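Local structure of Non-heme chloroperoxidase CPO-A1 (Streptomyces aureofaciens, 1A8Q) at residues G56-F69 with A186-F199. The protein acts as a cofactor-free haloperoxidase that can brominate and may chlorinate, possibly in the biosynthesis of 7-chlorotetracycline. Residues are numbered along the deposited sequence; the frame is centred on the assembly and turned at random.
Sequences GHGHSTPVWDGYDF and AQTIEGGVRCVDAF
The first torsions of Tyr67 and Thr188 turn their hydroxyls toward each other: the tyrosine CG stands opposite its own carbonyl carbon, which brings the ring against the start of helix 189-201, while Thr188 holds OG1 between its backbone N and carbonyl carbon (chi1 62°). Thr188 OG1 then donates to Tyr67 OH at 2.8 Å, and Tyr67 OH in turn donates to Val63 O at 2.6 Å. Thr188 OG1 also receives Gly191 N, the capping bond of an N-cap threonine, so one hydroxyl caps the first turn of the helix and ties it to the 56-69 loop. Gly191 CA sits 3.5 Å from the centroid of the Tyr67 ring, only 10° off its normal, a CH-pi contact over the middle of the face. The backbone adds a hydrogen bond from Thr188 N to Gly56 O at 3.0 Å.

On the outer side, Glu190 bends at chi2 and lays its carboxylate almost flat over the Trp64 six-membered ring, the planes 14° apart, with Glu190 CG 3.4 Å from Trp64 CZ3. Arg194 NH1 and a water shared with Trp64 O hold Glu190 OE2, and Arg194 NH2 reaches Asp197 OD2 at 2.6 Å, completing a salt-bridge network. Deeper in, Gln187 CG lies over one face of the His57 imidazole, toward its rim, 4.0 Å from the ring centroid (CH-pi); His57 ND1 is bonded to Arg55 O. Further along the helix, Phe69 turns its edge to Ala198, with Phe69 CE2 3.3 Å from Ala198 O.

The loop following strand 48-52 is thereby joined to a helix inserted between strands 112-118 and 215-220, the cap region of the alpha/beta-hydrolase fold, with Phe199 near the catalytic Ser94.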
loop_
_atom_site.group_PDB
_atom_site.type_symbol
_atom_site.label_atom_id
_atom_site.label_comp_id
_atom_site.label_asym_id
_atom_site.label_seq_id
_atom_site.Cartn_x
_atom_site.Cartn_y
_atom_site.Cartn_z
ATOM N N GLY A 56 -4.969 13.357 4.170
ATOM C CA GLY A 56 -4.223 13.385 5.429
ATOM C C GLY A 56 -2.788 12.894 5.408
ATOM O O GLY A 56 -2.178 12.734 6.459
ATOM N N HIS A 57 -2.184 12.703 4.221
ATOM C CA HIS A 57 -0.815 12.242 4.104
ATOM C C HIS A 57 -0.143 13.152 3.044
ATOM O O HIS A 57 -0.850 13.708 2.194
ATOM C CB HIS A 57 -0.752 10.776 3.593
ATOM C CG HIS A 57 -1.349 9.736 4.518
ATOM N ND1 HIS A 57 -2.692 9.663 4.832
ATOM C CD2 HIS A 57 -0.733 8.724 5.167
ATOM C CE1 HIS A 57 -2.894 8.676 5.680
ATOM N NE2 HIS A 57 -1.717 8.099 5.921
ATOM N N GLY A 58 1.160 13.219 3.139
ATOM C CA GLY A 58 1.926 13.952 2.110
ATOM C C GLY A 58 1.426 15.371 1.949
ATOM O O GLY A 58 1.381 16.120 2.939
ATOM N N HIS A 59 1.075 15.760 0.732
ATOM C CA HIS A 59 0.607 17.097 0.423
ATOM C C HIS A 59 -0.892 17.136 0.172
ATOM O O HIS A 59 -1.399 18.155 -0.333
ATOM C CB HIS A 59 1.271 17.635 -0.863
ATOM C CG HIS A 59 2.723 17.949 -0.651
ATOM N ND1 HIS A 59 3.202 18.899 0.194
ATOM C CD2 HIS A 59 3.787 17.378 -1.272
ATOM C CE1 HIS A 59 4.531 18.913 0.153
ATOM N NE2 HIS A 59 4.883 18.006 -0.741
ATOM N N SER A 60 -1.613 16.065 0.551
ATOM C CA SER A 60 -3.071 16.162 0.402
ATOM C C SER A 60 -3.694 16.901 1.603
ATOM O O SER A 60 -3.004 17.117 2.594
ATOM C CB SER A 60 -3.698 14.748 0.377
ATOM O OG SER A 60 -3.321 14.149 -0.858
ATOM N N THR A 61 -4.947 17.290 1.489
ATOM C CA THR A 61 -5.547 18.055 2.638
ATOM C C THR A 61 -5.361 17.335 3.935
ATOM O O THR A 61 -5.653 16.148 4.090
ATOM C CB THR A 61 -7.040 18.271 2.353
ATOM O OG1 THR A 61 -7.243 18.854 1.084
ATOM C CG2 THR A 61 -7.687 19.202 3.402
ATOM N N PRO A 62 -4.949 18.019 5.022
ATOM C CA PRO A 62 -4.806 17.447 6.332
ATOM C C PRO A 62 -6.185 17.349 6.995
ATOM O O PRO A 62 -6.565 18.138 7.864
ATOM C CB PRO A 62 -3.917 18.454 7.091
ATOM C CG PRO A 62 -4.120 19.752 6.386
ATOM C CD PRO A 62 -4.427 19.414 4.927
ATOM N N VAL A 63 -6.985 16.382 6.542
ATOM C CA VAL A 63 -8.357 16.199 7.006
ATOM C C VAL A 63 -8.430 15.555 8.372
ATOM O O VAL A 63 -7.539 14.850 8.827
ATOM C CB VAL A 63 -9.213 15.351 6.034
ATOM C CG1 VAL A 63 -9.320 15.979 4.654
ATOM C CG2 VAL A 63 -8.636 13.936 5.907
ATOM N N TRP A 64 -9.627 15.792 8.987
ATOM C CA TRP A 64 -9.920 15.137 10.249
ATOM C C TRP A 64 -10.607 13.763 9.998
ATOM O O TRP A 64 -10.338 12.862 10.787
ATOM C CB TRP A 64 -10.960 16.000 11.035
ATOM C CG TRP A 64 -11.433 15.314 12.287
ATOM C CD1 TRP A 64 -12.714 14.873 12.499
ATOM C CD2 TRP A 64 -10.658 14.908 13.399
ATOM N NE1 TRP A 64 -12.778 14.214 13.709
ATOM C CE2 TRP A 64 -11.531 14.218 14.282
ATOM C CE3 TRP A 64 -9.332 15.051 13.816
ATOM C CZ2 TRP A 64 -11.101 13.684 15.488
ATOM C CZ3 TRP A 64 -8.889 14.525 15.007
ATOM C CH2 TRP A 64 -9.800 13.871 15.860
ATOM N N ASP A 65 -11.486 13.773 9.013
ATOM C CA ASP A 65 -12.382 12.606 8.943
ATOM C C ASP A 65 -12.144 11.779 7.688
ATOM O O ASP A 65 -11.369 12.161 6.823
ATOM C CB ASP A 65 -13.843 13.120 8.853
ATOM C CG ASP A 65 -13.936 14.406 8.092
ATOM O OD1 ASP A 65 -13.546 14.565 6.915
ATOM O OD2 ASP A 65 -14.403 15.392 8.753
ATOM N N GLY A 66 -12.905 10.673 7.655
ATOM C CA GLY A 66 -12.817 9.851 6.444
ATOM C C GLY A 66 -11.645 8.912 6.402
ATOM O O GLY A 66 -11.295 8.466 5.277
ATOM N N TYR A 67 -11.056 8.518 7.521
ATOM C CA TYR A 67 -9.952 7.551 7.512
ATOM C C TYR A 67 -10.537 6.125 7.585
ATOM O O TYR A 67 -10.406 5.433 8.597
ATOM C CB TYR A 67 -9.021 7.830 8.690
ATOM C CG TYR A 67 -8.266 9.148 8.511
ATOM C CD1 TYR A 67 -7.283 9.279 7.527
ATOM C CD2 TYR A 67 -8.524 10.223 9.345
ATOM C CE1 TYR A 67 -6.620 10.480 7.336
ATOM C CE2 TYR A 67 -7.833 11.426 9.202
ATOM C CZ TYR A 67 -6.901 11.549 8.201
ATOM O OH TYR A 67 -6.195 12.730 8.051
ATOM N N ASP A 68 -11.192 5.738 6.479
ATOM C CA ASP A 68 -11.814 4.409 6.392
ATOM C C ASP A 68 -11.692 3.963 4.931
ATOM O O ASP A 68 -11.615 4.805 4.029
ATOM C CB ASP A 68 -13.283 4.469 6.799
ATOM C CG ASP A 68 -14.116 5.364 5.923
ATOM O OD1 ASP A 68 -14.639 4.884 4.908
ATOM O OD2 ASP A 68 -14.267 6.572 6.187
ATOM N N PHE A 69 -11.765 2.652 4.707
ATOM C CA PHE A 69 -11.527 2.185 3.327
ATOM C C PHE A 69 -12.549 2.601 2.313
ATOM O O PHE A 69 -12.224 2.661 1.118
ATOM C CB PHE A 69 -11.298 0.651 3.332
ATOM C CG PHE A 69 -9.939 0.345 3.921
ATOM C CD1 PHE A 69 -8.827 0.591 3.157
ATOM C CD2 PHE A 69 -9.803 -0.161 5.201
ATOM C CE1 PHE A 69 -7.566 0.303 3.673
ATOM C CE2 PHE A 69 -8.538 -0.462 5.695
ATOM C CZ PHE A 69 -7.404 -0.198 4.947
ATOM N N ALA A 186 4.595 14.077 7.593
ATOM C CA ALA A 186 3.569 14.792 6.875
ATOM C C ALA A 186 2.185 14.183 7.120
ATOM O O ALA A 186 1.218 14.773 6.607
ATOM C CB ALA A 186 3.831 14.757 5.360
ATOM N N GLN A 187 2.115 13.092 7.879
ATOM C CA GLN A 187 0.765 12.524 8.091
ATOM C C GLN A 187 0.067 13.193 9.300
ATOM O O GLN A 187 0.752 13.398 10.299
ATOM C CB GLN A 187 0.974 11.057 8.398
ATOM C CG GLN A 187 -0.331 10.262 8.619
ATOM C CD GLN A 187 -0.068 8.884 9.179
ATOM O OE1 GLN A 187 -0.529 7.826 8.618
ATOM N NE2 GLN A 187 0.602 8.794 10.289
ATOM N N THR A 188 -1.246 13.365 9.201
ATOM C CA THR A 188 -1.919 13.928 10.395
ATOM C C THR A 188 -1.836 12.932 11.523
ATOM O O THR A 188 -1.807 11.695 11.370
ATOM C CB THR A 188 -3.395 14.238 10.140
ATOM O OG1 THR A 188 -4.034 12.987 9.813
ATOM C CG2 THR A 188 -3.555 15.219 8.992
ATOM N N ILE A 189 -1.941 13.422 12.787
ATOM C CA ILE A 189 -1.895 12.468 13.908
ATOM C C ILE A 189 -3.165 11.614 13.939
ATOM O O ILE A 189 -3.041 10.422 14.224
ATOM C CB ILE A 189 -1.726 13.214 15.264
ATOM C CG1 ILE A 189 -1.365 12.190 16.348
ATOM C CG2 ILE A 189 -2.972 14.056 15.524
ATOM C CD1 ILE A 189 -0.934 12.847 17.677
ATOM N N GLU A 190 -4.288 12.138 13.464
ATOM C CA GLU A 190 -5.552 11.388 13.474
ATOM C C GLU A 190 -5.479 10.318 12.385
ATOM O O GLU A 190 -5.950 9.204 12.617
ATOM C CB GLU A 190 -6.708 12.345 13.228
ATOM C CG GLU A 190 -8.099 11.687 13.278
ATOM C CD GLU A 190 -8.479 11.063 14.582
ATOM O OE1 GLU A 190 -7.715 11.033 15.577
ATOM O OE2 GLU A 190 -9.594 10.460 14.604
ATOM N N GLY A 191 -4.860 10.646 11.257
ATOM C CA GLY A 191 -4.718 9.585 10.219
ATOM C C GLY A 191 -3.773 8.502 10.724
ATOM O O GLY A 191 -3.950 7.292 10.431
ATOM N N GLY A 192 -2.753 8.879 11.482
ATOM C CA GLY A 192 -1.814 7.954 12.092
ATOM C C GLY A 192 -2.552 6.884 12.903
ATOM O O GLY A 192 -2.425 5.670 12.665
ATOM N N VAL A 193 -3.394 7.336 13.825
ATOM C CA VAL A 193 -4.133 6.365 14.665
ATOM C C VAL A 193 -5.347 5.750 14.016
ATOM O O VAL A 193 -5.527 4.514 14.109
ATOM C CB VAL A 193 -4.593 7.074 15.979
ATOM C CG1 VAL A 193 -3.376 7.617 16.729
ATOM C CG2 VAL A 193 -5.598 8.160 15.726
ATOM N N ARG A 194 -6.176 6.439 13.236
ATOM C CA ARG A 194 -7.388 5.864 12.688
ATOM C C ARG A 194 -7.059 4.835 11.599
ATOM O O ARG A 194 -7.838 3.883 11.421
ATOM C CB ARG A 194 -8.292 6.903 12.013
ATOM C CG ARG A 194 -8.951 7.884 12.974
ATOM C CD ARG A 194 -10.264 7.258 13.499
ATOM N NE ARG A 194 -9.919 6.219 14.467
ATOM C CZ ARG A 194 -9.580 6.484 15.727
ATOM N NH1 ARG A 194 -9.557 7.756 16.114
ATOM N NH2 ARG A 194 -9.273 5.519 16.602
ATOM N N CYS A 195 -5.935 5.073 10.888
ATOM C CA CYS A 195 -5.606 4.035 9.883
ATOM C C CYS A 195 -5.285 2.716 10.563
ATOM O O CYS A 195 -5.550 1.660 9.920
ATOM C CB CYS A 195 -4.354 4.468 9.093
ATOM S SG CYS A 195 -4.818 5.680 7.810
ATOM N N VAL A 196 -4.716 2.674 11.754
ATOM C CA VAL A 196 -4.445 1.419 12.441
ATOM C C VAL A 196 -5.743 0.640 12.671
ATOM O O VAL A 196 -5.812 -0.569 12.397
ATOM C CB VAL A 196 -3.749 1.643 13.793
ATOM C CG1 VAL A 196 -3.449 0.306 14.469
ATOM C CG2 VAL A 196 -2.434 2.390 13.515
ATOM N N ASP A 197 -6.756 1.313 13.189
ATOM C CA ASP A 197 -8.065 0.686 13.404
ATOM C C ASP A 197 -8.584 0.144 12.068
ATOM O O ASP A 197 -9.163 -0.945 12.019
ATOM C CB ASP A 197 -9.110 1.650 13.954
ATOM C CG ASP A 197 -8.926 1.955 15.431
ATOM O OD1 ASP A 197 -8.276 1.201 16.144
ATOM O OD2 ASP A 197 -9.448 2.993 15.897
ATOM N N ALA A 198 -8.450 0.957 11.014
ATOM C CA ALA A 198 -8.970 0.465 9.744
ATOM C C ALA A 198 -8.151 -0.725 9.256
ATOM O O ALA A 198 -8.793 -1.676 8.772
ATOM C CB ALA A 198 -8.959 1.573 8.693
ATOM N N PHE A 199 -6.815 -0.644 9.230
ATOM C CA PHE A 199 -6.107 -1.765 8.573
ATOM C C PHE A 199 -6.025 -3.008 9.430
ATOM O O PHE A 199 -5.875 -4.103 8.872
ATOM C CB PHE A 199 -4.732 -1.329 8.076
ATOM C CG PHE A 199 -3.624 -1.023 9.028
ATOM C CD1 PHE A 199 -3.076 -1.939 9.894
ATOM C CD2 PHE A 199 -3.005 0.239 8.935
ATOM C CE1 PHE A 199 -1.982 -1.656 10.691
ATOM C CE2 PHE A 199 -1.941 0.534 9.758
ATOM C CZ PHE A 199 -1.402 -0.380 10.618
HETATM O O HOH W 1 -1.447 15.873 6.538
HETATM O O HOH W 2 -11.284 10.866 12.490
HETATM O O HOH W 3 -11.116 4.081 10.623
#